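Side-chain contacts in dihydrodipicolinate synthase (Bacteroides thetaiotaomicron, PDB 4XKY), which probably condenses pyruvate with an aldehyde through a Schiff-base intermediate, as a dihydrodipicolinate synthase on the route to lysine: residues A[168-173]-A[193-198]; A[213-218]-A[267-272]; A[246-251]-A[292-297]. One frame throughout, in Å; residues are numbered along the deposited sequence. Where two conformers were deposited one is given.

Interaction 1: residues A[168-173]-A[193-198]; sequences ANTVYF and EEIMAE
The methyl CG2 of Thr170 and the delta methyl CD1 of Ile195 meet tip to tip, 3.8 Å apart, each side chain reaching out from the start of its own helix. Ile195 holds CG1 between its backbone N and its carbonyl carbon (chi1 55°), which directs the longer branch toward Thr170. In the modelled conformer, Ala168 CA lies 4.3 Å from the same CD1. Isoleucine supplies the length needed here and a wholly apolar end. Threonine offers two different branches: its methyl faces Ile195, while OG1 is hydrogen-bonded to a polar side chain of a neighbouring subunit. Glu198, in the first turn of helix 196-201, brings OE1 near an acidic side chain of a neighbouring subunit, a pairing of like charges that might favour protonation of one of them.

Behind this first shell, Asn169 caps helix 170-180. Its OD1 accepts from Tyr172 N at 2.8 Å in a nearly straight bond (178° at the hydrogen), with the donor 49° out of the carbonyl plane. Tyr172 in turn is tied through OH to Phe146 O. The contact thus joins the starts of two successive helices, 170-180 and 196-201, which follow strands 160-165 and 187-190, as expected in the repeating beta-alpha architecture of a TIM barrel, here beside a subunit interface.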
# COMPACT_ATOMS: atom_id res chain seq x y z
N ALA A 168 10.99 11.79 -1.44
CA ALA A 168 11.74 11.53 -2.66
C ALA A 168 10.91 11.84 -3.94
O ALA A 168 11.36 11.59 -5.07
CB ALA A 168 12.25 10.09 -2.67
N ASN A 169 9.70 12.35 -3.73
CA ASN A 169 8.75 12.79 -4.75
C ASN A 169 8.86 14.28 -5.04
O ASN A 169 8.37 15.11 -4.26
CB ASN A 169 7.32 12.47 -4.30
CG ASN A 169 6.29 12.85 -5.35
OD1 ASN A 169 6.47 13.82 -6.07
ND2 ASN A 169 5.23 12.07 -5.46
N THR A 170 9.49 14.62 -6.16
CA THR A 170 9.78 16.01 -6.46
C THR A 170 8.66 16.77 -7.14
O THR A 170 8.69 17.99 -7.18
CB THR A 170 11.09 16.17 -7.27
OG1 THR A 170 11.25 15.04 -8.13
CG2 THR A 170 12.27 16.25 -6.33
N VAL A 171 7.66 16.06 -7.65
CA VAL A 171 6.42 16.72 -8.08
C VAL A 171 5.79 17.35 -6.84
O VAL A 171 5.41 18.52 -6.83
CB VAL A 171 5.42 15.71 -8.68
CG1 VAL A 171 4.04 16.34 -8.87
CG2 VAL A 171 5.95 15.19 -10.00
N TYR A 172 5.67 16.53 -5.80
CA TYR A 172 5.11 16.98 -4.52
C TYR A 172 5.95 18.11 -3.94
O TYR A 172 5.41 19.14 -3.54
CB TYR A 172 4.99 15.83 -3.53
CG TYR A 172 4.70 16.28 -2.11
CD1 TYR A 172 3.42 16.65 -1.74
CD2 TYR A 172 5.72 16.36 -1.16
CE1 TYR A 172 3.14 17.07 -0.45
CE2 TYR A 172 5.45 16.77 0.15
CZ TYR A 172 4.16 17.13 0.49
OH TYR A 172 3.87 17.56 1.77
N PHE A 173 7.26 17.97 -3.94
CA PHE A 173 8.11 19.02 -3.37
C PHE A 173 7.95 20.37 -4.10
O PHE A 173 7.93 21.41 -3.45
CB PHE A 173 9.58 18.63 -3.36
CG PHE A 173 10.44 19.58 -2.55
CD1 PHE A 173 10.51 19.47 -1.17
CD2 PHE A 173 11.13 20.62 -3.17
CE1 PHE A 173 11.30 20.35 -0.42
CE2 PHE A 173 11.90 21.50 -2.43
CZ PHE A 173 11.99 21.37 -1.05
N GLU A 193 19.81 12.84 -0.57
CA GLU A 193 20.95 13.56 -1.13
C GLU A 193 21.02 13.47 -2.64
O GLU A 193 21.61 14.35 -3.27
CB GLU A 193 22.28 13.13 -0.49
CG GLU A 193 22.71 11.68 -0.70
CD GLU A 193 23.49 11.11 0.48
OE1 GLU A 193 24.52 10.44 0.26
OE2 GLU A 193 23.08 11.32 1.64
N GLU A 194 20.43 12.42 -3.23
CA GLU A 194 20.51 12.22 -4.67
C GLU A 194 19.79 13.34 -5.46
O GLU A 194 20.08 13.57 -6.62
CB GLU A 194 19.96 10.83 -5.04
CG GLU A 194 20.77 9.67 -4.42
CD GLU A 194 20.27 9.23 -3.06
OE1 GLU A 194 19.48 9.98 -2.42
OE2 GLU A 194 20.66 8.12 -2.65
N ILE A 195 18.89 14.07 -4.82
CA ILE A 195 18.12 15.12 -5.49
C ILE A 195 18.31 16.51 -4.87
O ILE A 195 17.52 17.43 -5.12
CB ILE A 195 16.62 14.78 -5.48
CG1 ILE A 195 16.11 14.54 -4.05
CG2 ILE A 195 16.36 13.61 -6.38
CD1 ILE A 195 14.60 14.52 -3.91
N MET A 196 19.35 16.64 -4.05
CA MET A 196 19.67 17.92 -3.43
C MET A 196 20.06 18.94 -4.48
O MET A 196 19.58 20.07 -4.45
CB MET A 196 20.82 17.77 -2.44
CG MET A 196 21.22 19.03 -1.68
SD MET A 196 22.61 19.92 -2.44
CE MET A 196 23.99 18.81 -2.16
N ALA A 197 20.95 18.54 -5.39
CA ALA A 197 21.45 19.46 -6.40
C ALA A 197 20.30 19.97 -7.27
O ALA A 197 20.20 21.17 -7.54
CB ALA A 197 22.51 18.80 -7.26
N GLU A 198 19.41 19.08 -7.69
CA GLU A 198 18.38 19.52 -8.60
C GLU A 198 17.35 20.39 -7.85
O GLU A 198 16.85 21.36 -8.39
CB GLU A 198 17.75 18.35 -9.34
CG GLU A 198 16.70 17.59 -8.58
CD GLU A 198 16.36 16.29 -9.29
OE1 GLU A 198 15.18 16.10 -9.68
OE2 GLU A 198 17.30 15.49 -9.49

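Interaction 2: residues A[213-218]-A[267-272]; sequences NMFPEL and SLLGIC. With ACT (acetate ion), chain E.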
# COMPACT_ATOMS: atom_id res chain seq x y z
N ASN A 213 27.66 13.14 6.76
CA ASN A 213 28.38 12.55 7.89
C ASN A 213 29.82 12.14 7.47
O ASN A 213 30.76 12.31 8.22
CB ASN A 213 27.65 11.34 8.48
CG ASN A 213 26.43 11.71 9.36
OD1 ASN A 213 26.56 11.94 10.55
ND2 ASN A 213 25.24 11.69 8.79
N MET A 214 29.97 11.58 6.26
CA MET A 214 31.26 11.03 5.81
C MET A 214 32.10 12.12 5.15
O MET A 214 33.28 12.24 5.46
CB MET A 214 31.08 9.90 4.78
CG MET A 214 30.31 8.66 5.22
SD MET A 214 30.13 7.46 3.88
CE MET A 214 28.87 8.19 2.84
N PHE A 215 31.48 12.88 4.24
CA PHE A 215 32.19 13.81 3.34
C PHE A 215 31.48 15.15 3.31
O PHE A 215 30.85 15.49 2.32
CB PHE A 215 32.24 13.24 1.90
CG PHE A 215 32.79 11.84 1.82
CD1 PHE A 215 34.09 11.58 2.23
CD2 PHE A 215 32.01 10.80 1.35
CE1 PHE A 215 34.60 10.30 2.19
CE2 PHE A 215 32.50 9.52 1.31
CZ PHE A 215 33.80 9.27 1.73
N PRO A 216 31.55 15.91 4.41
CA PRO A 216 30.80 17.18 4.47
C PRO A 216 31.20 18.14 3.35
O PRO A 216 30.35 18.81 2.77
CB PRO A 216 31.17 17.76 5.83
CG PRO A 216 32.31 16.93 6.34
CD PRO A 216 32.18 15.59 5.70
N GLU A 217 32.49 18.19 3.03
CA GLU A 217 32.95 19.14 2.02
C GLU A 217 32.38 18.89 0.64
O GLU A 217 32.10 19.84 -0.08
CB GLU A 217 34.48 19.15 1.93
CG GLU A 217 35.07 19.72 3.20
CD GLU A 217 36.58 19.77 3.22
OE1 GLU A 217 37.23 19.33 2.24
OE2 GLU A 217 37.12 20.27 4.23
N LEU A 218 32.28 17.62 0.26
CA LEU A 218 31.68 17.28 -1.01
C LEU A 218 30.25 17.82 -1.08
O LEU A 218 29.87 18.39 -2.09
CB LEU A 218 31.69 15.76 -1.23
CG LEU A 218 30.70 15.25 -2.29
CD1 LEU A 218 31.10 15.71 -3.69
CD2 LEU A 218 30.65 13.73 -2.27
N SER A 267 33.20 4.25 10.50
CA SER A 267 34.17 3.51 11.28
C SER A 267 35.50 3.31 10.52
O SER A 267 36.58 3.54 11.08
CB SER A 267 33.60 2.16 11.70
OG SER A 267 34.65 1.31 12.10
N LEU A 268 35.40 2.93 9.25
CA LEU A 268 36.57 2.74 8.40
C LEU A 268 37.30 4.05 8.20
O LEU A 268 38.51 4.09 8.11
CB LEU A 268 36.15 2.16 7.06
CG LEU A 268 35.83 0.66 7.09
CD1 LEU A 268 35.07 0.30 5.84
CD2 LEU A 268 37.11 -0.16 7.22
N LEU A 269 36.55 5.15 8.18
CA LEU A 269 37.15 6.47 8.13
C LEU A 269 37.77 6.99 9.44
O LEU A 269 38.32 8.08 9.44
CB LEU A 269 36.13 7.47 7.59
CG LEU A 269 35.73 7.25 6.13
CD1 LEU A 269 34.46 8.03 5.86
CD2 LEU A 269 36.82 7.71 5.18
N GLY A 270 37.72 6.23 10.54
CA GLY A 270 38.28 6.69 11.83
C GLY A 270 37.41 7.69 12.60
O GLY A 270 37.85 8.27 13.57
N ILE A 271 36.17 7.89 12.19
CA ILE A 271 35.32 8.94 12.81
C ILE A 271 34.57 8.44 14.04
O ILE A 271 34.72 8.99 15.13
CB ILE A 271 34.37 9.56 11.78
CG1 ILE A 271 35.19 10.31 10.72
CG2 ILE A 271 33.38 10.52 12.45
CD1 ILE A 271 34.57 10.29 9.33
N CYS A 272 33.78 7.38 13.89
CA CYS A 272 33.04 6.85 15.03
C CYS A 272 32.74 5.36 14.91
O CYS A 272 33.04 4.73 13.91
CB CYS A 272 31.75 7.65 15.26
SG CYS A 272 30.51 7.47 13.96
C ACT E . 35.15 15.58 2.70
O ACT E . 34.72 16.05 3.78
OXT ACT E . 34.49 15.67 1.64
CH3 ACT E . 36.49 14.90 2.62
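Leu269 and Phe215 both turn CG to the far side from the carbonyl carbon (chi1 -67° and -53°), and with Leu269 extended at chi2 (164°) its CD1 comes up to the Phe215 ring. That CD1 lies 4.3 Å from Phe215 CE1, approaching the ring obliquely, and 4.0 Å from Met214 CB. One methyl of the branched leucine therefore serves both neighbours. Met214 contributes CB, which also covers a face of the Phe215 ring, 3.6 Å above its plane and offset toward the rim; its flexible thioether sets off in another direction and, bent at its last torsion, packs against Leu262, Ala265 and Leu266 of helix 257-268. Ile271 adds a looser touch, its CD1 standing 4.5 Å from Asn213 O. Between Leu269 and Ile271 the chain turns through Gly270, whose positive phi closes helix 257-268 in a Schellman motif; glycine takes that backbone shape without strain.

On the other segment, an acetate, probably from the crystallisation liquor, sits at the start of helix 216-227. Glu217 N donates to its O at 3.2 Å and Leu218 N to its OXT at 3.3 Å, so the anion occupies the end where amide N-H groups and the helix dipole would favour negative charge. Its methyl CH3 lies at the edge of the Phe215 ring, near the ring plane. Pro216 suits the first turn, where no N-H is required. Asn213 ND2 bonds to Gly210 O and Pro11 O, its side chain about 4 Å from that of Thr48, a predicted pyruvate-binding residue. The arrangement joins the start of helix 216-227, after the last strand of the TIM barrel, to the end of helix 257-268 in the C-terminal helical part.

Interaction 3: residues A[246-251]-A[292-297]; sequences ATIYTV and WKALQN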
# COMPACT_ATOMS: atom_id res chain seq x y z
N ALA A 246 25.23 4.57 -4.99
CA ALA A 246 25.21 3.28 -5.66
C ALA A 246 26.06 2.23 -4.97
O ALA A 246 25.77 1.04 -5.11
CB ALA A 246 25.70 3.42 -7.09
N THR A 247 27.12 2.67 -4.29
CA THR A 247 28.17 1.75 -3.80
C THR A 247 28.33 1.69 -2.29
O THR A 247 28.81 0.68 -1.79
CB THR A 247 29.57 2.03 -4.41
OG1 THR A 247 30.05 3.35 -4.04
CG2 THR A 247 29.54 1.86 -5.93
N ILE A 248 27.98 2.74 -1.55
CA ILE A 248 28.06 2.67 -0.08
C ILE A 248 26.75 2.23 0.54
O ILE A 248 26.75 1.66 1.62
CB ILE A 248 28.50 4.01 0.57
CG1 ILE A 248 29.80 4.54 -0.01
CG2 ILE A 248 28.66 3.88 2.10
CD1 ILE A 248 31.00 3.65 0.24
N TYR A 249 25.63 2.55 -0.09
CA TYR A 249 24.36 2.33 0.56
C TYR A 249 23.69 1.04 0.10
O TYR A 249 22.60 0.75 0.56
CB TYR A 249 23.41 3.49 0.32
CG TYR A 249 23.93 4.85 0.75
CD1 TYR A 249 24.89 4.99 1.78
CD2 TYR A 249 23.45 6.01 0.16
CE1 TYR A 249 25.35 6.24 2.17
CE2 TYR A 249 23.90 7.26 0.54
CZ TYR A 249 24.85 7.38 1.54
OH TYR A 249 25.27 8.62 1.91
N THR A 250 24.33 0.26 -0.77
CA THR A 250 23.63 -0.91 -1.39
C THR A 250 24.22 -2.27 -1.01
O THR A 250 23.90 -3.27 -1.63
CB THR A 250 23.66 -0.81 -2.92
OG1 THR A 250 25.03 -0.65 -3.35
CG2 THR A 250 22.82 0.38 -3.41
N VAL A 251 25.06 -2.34 0.02
CA VAL A 251 25.70 -3.60 0.37
C VAL A 251 24.82 -4.57 1.15
O VAL A 251 24.93 -5.78 0.98
CB VAL A 251 26.99 -3.36 1.14
CG1 VAL A 251 27.52 -4.67 1.71
CG2 VAL A 251 28.01 -2.74 0.19
N TRP A 292 34.80 -1.05 2.47
CA TRP A 292 36.17 -0.50 2.36
C TRP A 292 36.61 -0.38 0.88
O TRP A 292 37.09 0.67 0.45
CB TRP A 292 37.15 -1.35 3.19
CG TRP A 292 38.61 -0.95 3.08
CD1 TRP A 292 39.63 -1.75 2.68
CD2 TRP A 292 39.19 0.32 3.42
NE1 TRP A 292 40.82 -1.05 2.72
CE2 TRP A 292 40.58 0.22 3.16
CE3 TRP A 292 38.68 1.54 3.89
CZ2 TRP A 292 41.47 1.30 3.37
CZ3 TRP A 292 39.56 2.62 4.09
CH2 TRP A 292 40.95 2.48 3.84
N LYS A 293 36.40 -1.44 0.11
CA LYS A 293 36.66 -1.43 -1.34
C LYS A 293 35.93 -0.30 -2.04
O LYS A 293 36.49 0.42 -2.88
CB LYS A 293 36.22 -2.77 -1.96
CG LYS A 293 36.30 -2.86 -3.48
CD LYS A 293 37.73 -2.69 -3.97
CE LYS A 293 37.88 -2.99 -5.45
NZ LYS A 293 39.21 -3.62 -5.68
N ALA A 294 34.66 -0.16 -1.73
CA ALA A 294 33.88 0.95 -2.26
C ALA A 294 34.51 2.31 -1.91
O ALA A 294 34.57 3.21 -2.77
CB ALA A 294 32.45 0.89 -1.75
N LEU A 295 34.95 2.46 -0.66
CA LEU A 295 35.53 3.73 -0.22
C LEU A 295 36.82 4.01 -0.96
O LEU A 295 37.04 5.12 -1.39
CB LEU A 295 35.80 3.77 1.28
CG LEU A 295 34.63 4.05 2.23
CD1 LEU A 295 35.10 3.81 3.66
CD2 LEU A 295 34.12 5.48 2.07
N GLN A 296 37.65 2.98 -1.13
CA GLN A 296 38.90 3.16 -1.86
C GLN A 296 38.67 3.52 -3.33
O GLN A 296 39.50 4.19 -3.94
CB GLN A 296 39.74 1.91 -1.80
CG GLN A 296 40.22 1.50 -0.41
CD GLN A 296 40.92 0.15 -0.47
OE1 GLN A 296 40.33 -0.84 -0.91
NE2 GLN A 296 42.19 0.10 -0.07
N ASN A 297 37.57 3.06 -3.90
CA ASN A 297 37.19 3.40 -5.27
C ASN A 297 36.58 4.78 -5.45
O ASN A 297 36.54 5.29 -6.56
CB ASN A 297 36.21 2.38 -5.83
CG ASN A 297 36.88 1.07 -6.20
OD1 ASN A 297 38.11 0.95 -6.22
ND2 ASN A 297 36.07 0.09 -6.51
O HOH W 1 32.56 3.11 -4.81
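Ile248 and Leu295 cross at about a right angle, with Ile248 CD1 placed 4.1 Å from Leu295 CD2, in the C-terminal helical part that follows the TIM barrel. The crossing joins the end of helix 231-247 to the last helix, 285-298. Ile248 bends at both torsions (chi1 -55°, chi2 -64°), and the bend carries CD1 toward the last helix, where it also lies 3.7 Å from Ala294 CB. Two partners thus share one terminal methyl: a small one that receives it close to the helix backbone, and a branched one that flanks it. Leu295 continues inward to Ala265 and Leu268 of helix 257-268, so a large, branched residue suits its buried place.

The small Ala294 lets the backbones come near each other: CA of Thr247 and CA of Ala294 are 6.0 Å apart, the shortest such separation between the two segments. The Ala294 methyl points toward segment 246-251, reaching Thr247 O at 3.6 Å and the CB of Thr247 at 4.1 Å. Threonine suits this partly exposed position because it has a hydroxyl to work with as well as carbon to pack. That hydroxyl is hydrogen-bonded back to Gln243 O, in the preceding turn of its helix, and also takes part in a bridge between the segments: a single water donates to Thr247 OG1 at 2.6 Å and to Ala294 O at 2.9 Å.

Interaction 1 closes along the chain before the other two open, whereas interactions 2 and 3 interleave, their segments alternating. The first lies on barrel helices 170-180 and 196-201, with its centre about 24 Å from that of interaction 2 and 23 Å from that of interaction 3. The latter two, with centres about 13 Å apart, touch directly: Phe215 and Leu268 pack on Leu295, Leu268 also on Trp292, and Met214 on Tyr249. A probable hydrogen bond between Tyr249 OH and Glu193 OE1 (2.6 Å) reaches back to 193-198. The C-terminal helices 231-247, 257-268 and 285-298 are thereby joined to each other and to the barrel that carries the predicted Schiff-base lysine.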